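Local atomic coordinates of Csc2 (Thermofilum pendens, PDB entry 4TXD), a protein that probably binds RNA as the Cas7-family subunit of a type I-D CRISPR system in prokaryotic immunity, and carries a zinc ion. Residues Lys49-Phe57 with Lys289-Leu298. Residues are numbered along the deposited sequence; the frame is centred on the assembly and turned at random.
Sequences KAHRIEVVF and KYASTTAYDL
Glu54 drives its buried carboxylate up against the backbone of Ala291-Thr293, and this is the tight middle of the contact. Glu54 OE1 takes two donors from one residue, Ser292 OG at 2.8 Å and Ser292 N at 2.9 Å, the amide coming in from above the carboxylate plane. The other oxygen, Glu54 OE2, offers its syn lone pair to Thr293 N at 3.2 Å and also forms a salt bridge with Arg244 on the neighbouring strand 240-247. Beyond CG the chain runs straight (chi2 175°), carrying the acid across to the loop, where Ala291 CB lies 3.5 Å from Glu54 OE2. A glutamine in its place would probably leave Arg244 without its charge partner and set an amide NH2 against at least one backbone N-H. Arg52 is firmly held too: its NE and NH2 both hydrogen-bond to Lys289 O, each at 3.1 Å, NH2 in the carbonyl plane and NE well above it, neither bond straight (143° and 141° at the hydrogens for NE and NH2), while NH1 makes a salt bridge to Glu246. The architecture is the antiparallel sheet of an RRM-like Cas7 core: strand 52-61 pairs with strand 277-288, whose chain then doubles back over the same strand and enters helix 295-301. At that end Val56 CG1 meets Leu298 CD1 tip to tip at 4.0 Å; Leu318 touches Val56 and Leu314 touches Leu298, both from helix 307-321. Toward solvent the fit slackens, and the exposed Lys289 merely brushes Ala50 O with its CG, 3.6 Å away.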
ATOM      1  N   LYS A  49      17.784   0.358  -7.231  1.00 34.29           N
ATOM      2  CA  LYS A  49      17.874   0.374  -8.683  1.00 42.49           C
ATOM      3  C   LYS A  49      17.145   1.588  -9.223  1.00 41.15           C
ATOM      4  O   LYS A  49      16.223   2.031  -8.648  1.00 39.93           O
ATOM      5  CB  LYS A  49      17.230  -0.855  -9.275  1.00 36.98           C
ATOM      6  CG  LYS A  49      17.931  -2.127  -8.912  1.00 56.81           C
ATOM      7  CD  LYS A  49      19.133  -2.408  -9.769  1.00 54.53           C
ATOM      8  CE  LYS A  49      19.819  -3.675  -9.277  1.00 81.33           C
ATOM      9  NZ  LYS A  49      19.616  -4.917 -10.060  1.00 62.90           N
ATOM     10  N   ALA A  50      17.567   2.096 -10.352  1.00 37.70           N
ATOM     11  CA  ALA A  50      17.055   3.369 -10.847  1.00 42.51           C
ATOM     12  C   ALA A  50      15.867   3.172 -11.769  1.00 54.64           C
ATOM     13  O   ALA A  50      15.876   3.632 -12.912  1.00 54.94           O
ATOM     14  CB  ALA A  50      18.148   4.143 -11.563  1.00 58.02           C
ATOM     15  N   HIS A  51      14.857   2.466 -11.275  1.00 45.90           N
ATOM     16  CA  HIS A  51      13.581   2.389 -11.968  1.00 54.10           C
ATOM     17  C   HIS A  51      12.449   2.162 -10.984  1.00 55.70           C
ATOM     18  O   HIS A  51      12.669   1.959  -9.789  1.00 51.79           O
ATOM     19  CB  HIS A  51      13.584   1.288 -13.029  1.00 43.75           C
ATOM     20  CG  HIS A  51      14.186   0.001 -12.566  1.00 53.83           C
ATOM     21  ND1 HIS A  51      15.398  -0.463 -13.034  1.00 55.84           N
ATOM     22  CD2 HIS A  51      13.740  -0.930 -11.689  1.00 52.27           C
ATOM     23  CE1 HIS A  51      15.673  -1.621 -12.462  1.00 52.53           C
ATOM     24  NE2 HIS A  51      14.684  -1.927 -11.640  1.00 56.89           N
ATOM     25  N   ARG A  52      11.232   2.199 -11.502  1.00 33.30           N
ATOM     26  CA  ARG A  52      10.048   2.093 -10.673  1.00 32.90           C
ATOM     27  C   ARG A  52       8.936   1.461 -11.484  1.00 33.98           C
ATOM     28  O   ARG A  52       8.958   1.476 -12.721  1.00 32.14           O
ATOM     29  CB  ARG A  52       9.621   3.477 -10.165  1.00 33.99           C
ATOM     30  CG  ARG A  52       9.133   4.407 -11.275  1.00 40.01           C
ATOM     31  CD  ARG A  52       9.105   5.856 -10.831  1.00 40.10           C
ATOM     32  NE  ARG A  52      10.406   6.497 -10.973  1.00 43.53           N
ATOM     33  CZ  ARG A  52      10.793   7.562 -10.276  1.00 51.99           C
ATOM     34  NH1 ARG A  52       9.987   8.092  -9.361  1.00 52.34           N
ATOM     35  NH2 ARG A  52      11.995   8.086 -10.479  1.00 52.92           N
ATOM     36  N   ILE A  53       7.971   0.895 -10.777  1.00 26.37           N
ATOM     37  CA  ILE A  53       6.761   0.411 -11.395  1.00 27.51           C
ATOM     38  C   ILE A  53       5.598   1.288 -10.925  1.00 32.91           C
ATOM     39  O   ILE A  53       5.316   1.370  -9.727  1.00 26.62           O
ATOM     40  CB  ILE A  53       6.521  -1.048 -11.047  1.00 29.42           C
ATOM     41  CG1 ILE A  53       7.701  -1.887 -11.574  1.00 29.66           C
ATOM     42  CG2 ILE A  53       5.173  -1.530 -11.607  1.00 28.64           C
ATOM     43  CD1 ILE A  53       7.637  -3.346 -11.190  1.00 28.68           C
ATOM     44  N   GLU A  54       4.967   1.977 -11.867  1.00 25.06           N
ATOM     45  CA  GLU A  54       3.728   2.708 -11.591  1.00 25.84           C
ATOM     46  C   GLU A  54       2.515   1.788 -11.607  1.00 31.87           C
ATOM     47  O   GLU A  54       2.363   0.976 -12.523  1.00 27.02           O
ATOM     48  CB  GLU A  54       3.501   3.814 -12.616  1.00 28.60           C
ATOM     49  CG  GLU A  54       4.402   5.005 -12.511  1.00 34.41           C
ATOM     50  CD  GLU A  54       4.167   5.959 -13.655  1.00 38.79           C
ATOM     51  OE1 GLU A  54       4.581   5.627 -14.783  1.00 36.03           O
ATOM     52  OE2 GLU A  54       3.561   7.029 -13.434  1.00 30.01           O
ATOM     53  N   VAL A  55       1.646   1.917 -10.606  1.00 21.73           N
ATOM     54  CA  VAL A  55       0.362   1.233 -10.644  1.00 18.48           C
ATOM     55  C   VAL A  55      -0.781   2.255 -10.528  1.00 29.88           C
ATOM     56  O   VAL A  55      -0.781   3.111  -9.637  1.00 25.55           O
ATOM     57  CB  VAL A  55       0.249   0.156  -9.538  1.00 26.84           C
ATOM     58  CG1 VAL A  55       0.492   0.741  -8.177  1.00 39.74           C
ATOM     59  CG2 VAL A  55      -1.105  -0.513  -9.586  1.00 26.78           C
ATOM     60  N   VAL A  56      -1.726   2.192 -11.465  1.00 23.98           N
ATOM     61  CA  VAL A  56      -2.883   3.094 -11.453  1.00 22.83           C
ATOM     62  C   VAL A  56      -4.111   2.279 -11.134  1.00 22.87           C
ATOM     63  O   VAL A  56      -4.297   1.176 -11.671  1.00 26.61           O
ATOM     64  CB  VAL A  56      -3.056   3.835 -12.799  1.00 20.79           C
ATOM     65  CG1 VAL A  56      -4.373   4.628 -12.837  1.00 24.27           C
ATOM     66  CG2 VAL A  56      -1.886   4.770 -13.036  1.00 24.90           C
ATOM     67  N   PHE A  57      -4.947   2.810 -10.249  1.00 20.78           N
ATOM     68  CA  PHE A  57      -6.079   2.077  -9.747  1.00 21.71           C
ATOM     69  C   PHE A  57      -7.270   2.986  -9.463  1.00 24.71           C
ATOM     70  O   PHE A  57      -7.144   4.215  -9.429  1.00 21.30           O
ATOM     71  CB  PHE A  57      -5.687   1.284  -8.480  1.00 23.97           C
ATOM     72  CG  PHE A  57      -5.165   2.142  -7.339  1.00 25.63           C
ATOM     73  CD1 PHE A  57      -3.824   2.527  -7.284  1.00 21.67           C
ATOM     74  CD2 PHE A  57      -6.009   2.524  -6.305  1.00 22.52           C
ATOM     75  CE1 PHE A  57      -3.347   3.314  -6.219  1.00 22.27           C
ATOM     76  CE2 PHE A  57      -5.543   3.309  -5.236  1.00 22.18           C
ATOM     77  CZ  PHE A  57      -4.205   3.698  -5.196  1.00 21.09           C
ATOM     78  N   LYS A 289      12.154   4.363 -15.763  1.00 37.30           N
ATOM     79  CA  LYS A 289      13.092   5.141 -14.982  1.00 42.28           C
ATOM     80  C   LYS A 289      12.370   6.324 -14.369  1.00 40.85           C
ATOM     81  O   LYS A 289      12.593   6.662 -13.208  1.00 39.17           O
ATOM     82  CB  LYS A 289      14.262   5.614 -15.843  1.00 53.47           C
ATOM     83  CG  LYS A 289      15.254   6.484 -15.095  1.00 65.83           C
ATOM     84  CD  LYS A 289      16.449   6.847 -15.964  1.00 70.84           C
ATOM     85  CE  LYS A 289      17.420   7.744 -15.211  1.00 66.61           C
ATOM     86  NZ  LYS A 289      18.599   8.107 -16.045  1.00 87.19           N
ATOM     87  N   TYR A 290      11.498   6.944 -15.157  1.00 41.45           N
ATOM     88  CA  TYR A 290      10.703   8.071 -14.681  1.00 40.48           C
ATOM     89  C   TYR A 290       9.205   7.789 -14.790  1.00 37.12           C
ATOM     90  O   TYR A 290       8.764   7.029 -15.653  1.00 48.61           O
ATOM     91  CB  TYR A 290      11.047   9.339 -15.457  1.00 39.22           C
ATOM     92  CG  TYR A 290      12.503   9.750 -15.368  1.00 58.07           C
ATOM     93  CD1 TYR A 290      13.025  10.287 -14.196  1.00 51.44           C
ATOM     94  CD2 TYR A 290      13.354   9.612 -16.459  1.00 55.66           C
ATOM     95  CE1 TYR A 290      14.355  10.669 -14.111  1.00 65.44           C
ATOM     96  CE2 TYR A 290      14.686   9.991 -16.384  1.00 65.43           C
ATOM     97  CZ  TYR A 290      15.178  10.521 -15.209  1.00 67.21           C
ATOM     98  OH  TYR A 290      16.500  10.898 -15.129  1.00 80.14           O
ATOM     99  N   ALA A 291       8.432   8.404 -13.904  1.00 34.30           N
ATOM    100  CA  ALA A 291       6.984   8.240 -13.901  1.00 33.15           C
ATOM    101  C   ALA A 291       6.380   8.853 -15.157  1.00 35.13           C
ATOM    102  O   ALA A 291       6.885   9.844 -15.673  1.00 37.63           O
ATOM    103  CB  ALA A 291       6.383   8.874 -12.658  1.00 33.95           C
ATOM    104  N   SER A 292       5.297   8.268 -15.648  1.00 33.80           N
ATOM    105  CA  SER A 292       4.684   8.769 -16.864  1.00 33.42           C
ATOM    106  C   SER A 292       3.429   9.597 -16.575  1.00 36.56           C
ATOM    107  O   SER A 292       2.950  10.319 -17.447  1.00 31.92           O
ATOM    108  CB  SER A 292       4.355   7.606 -17.797  1.00 33.33           C
ATOM    109  OG  SER A 292       3.476   6.689 -17.169  1.00 46.00           O
ATOM    110  N   THR A 293       2.909   9.517 -15.353  1.00 27.56           N
ATOM    111  CA  THR A 293       1.668  10.234 -15.029  1.00 26.69           C
ATOM    112  C   THR A 293       1.526  10.455 -13.518  1.00 37.34           C
ATOM    113  O   THR A 293       2.422  10.095 -12.758  1.00 26.06           O
ATOM    114  CB  THR A 293       0.430   9.484 -15.588  1.00 28.80           C
ATOM    115  OG1 THR A 293      -0.735  10.307 -15.445  1.00 32.98           O
ATOM    116  CG2 THR A 293       0.207   8.142 -14.896  1.00 28.91           C
ATOM    117  N   THR A 294       0.435  11.090 -13.092  1.00 28.87           N
ATOM    118  CA  THR A 294       0.160  11.283 -11.661  1.00 22.93           C
ATOM    119  C   THR A 294      -1.331  11.142 -11.441  1.00 29.37           C
ATOM    120  O   THR A 294      -2.117  11.409 -12.353  1.00 24.75           O
ATOM    121  CB  THR A 294       0.609  12.676 -11.113  1.00 30.05           C
ATOM    122  OG1 THR A 294      -0.245  13.707 -11.626  1.00 23.77           O
ATOM    123  CG2 THR A 294       2.084  13.003 -11.441  1.00 31.05           C
ATOM    124  N   ALA A 295      -1.736  10.768 -10.247  1.00 18.97           N
ATOM    125  CA  ALA A 295      -3.135  10.650  -9.953  1.00 23.49           C
ATOM    126  C   ALA A 295      -3.861  11.978 -10.183  1.00 22.98           C
ATOM    127  O   ALA A 295      -4.921  12.006 -10.715  1.00 24.70           O
ATOM    128  CB  ALA A 295      -3.338  10.190  -8.540  1.00 20.40           C
ATOM    129  N   TYR A 296      -3.245  13.058  -9.764  1.00 20.99           N
ATOM    130  CA  TYR A 296      -3.796  14.374  -9.981  1.00 20.52           C
ATOM    131  C   TYR A 296      -4.112  14.664 -11.444  1.00 23.63           C
ATOM    132  O   TYR A 296      -5.163  15.088 -11.750  1.00 19.96           O
ATOM    133  CB  TYR A 296      -2.889  15.473  -9.447  1.00 18.78           C
ATOM    134  CG  TYR A 296      -3.430  16.854  -9.735  1.00 20.38           C
ATOM    135  CD1 TYR A 296      -4.312  17.457  -8.889  1.00 20.49           C
ATOM    136  CD2 TYR A 296      -3.088  17.524 -10.874  1.00 23.09           C
ATOM    137  CE1 TYR A 296      -4.820  18.688  -9.150  1.00 23.31           C
ATOM    138  CE2 TYR A 296      -3.600  18.757 -11.149  1.00 27.27           C
ATOM    139  CZ  TYR A 296      -4.467  19.340 -10.279  1.00 29.49           C
ATOM    140  OH  TYR A 296      -4.964  20.552 -10.530  1.00 27.87           O
ATOM    141  N   ASP A 297      -3.148  14.449 -12.320  1.00 23.47           N
ATOM    142  CA  ASP A 297      -3.345  14.745 -13.719  1.00 25.91           C
ATOM    143  C   ASP A 297      -4.458  13.899 -14.304  1.00 26.68           C
ATOM    144  O   ASP A 297      -5.230  14.358 -15.071  1.00 25.85           O
ATOM    145  CB  ASP A 297      -2.045  14.594 -14.504  1.00 24.48           C
ATOM    146  CG  ASP A 297      -1.035  15.622 -14.135  1.00 31.86           C
ATOM    147  OD1 ASP A 297      -1.406  16.713 -13.775  1.00 33.40           O
ATOM    148  OD2 ASP A 297       0.138  15.343 -14.214  1.00 37.63           O
ATOM    149  N   LEU A 298      -4.520  12.651 -13.899  1.00 22.28           N
ATOM    150  CA  LEU A 298      -5.529  11.760 -14.402  1.00 21.37           C
ATOM    151  C   LEU A 298      -6.916  12.199 -13.967  1.00 23.77           C
ATOM    152  O   LEU A 298      -7.827  12.211 -14.728  1.00 25.85           O
ATOM    153  CB  LEU A 298      -5.242  10.339 -13.976  1.00 22.35           C
ATOM    154  CG  LEU A 298      -3.998   9.704 -14.591  1.00 21.44           C
ATOM    155  CD1 LEU A 298      -3.694   8.372 -13.965  1.00 23.41           C
ATOM    156  CD2 LEU A 298      -4.178   9.542 -16.073  1.00 24.44           C
TER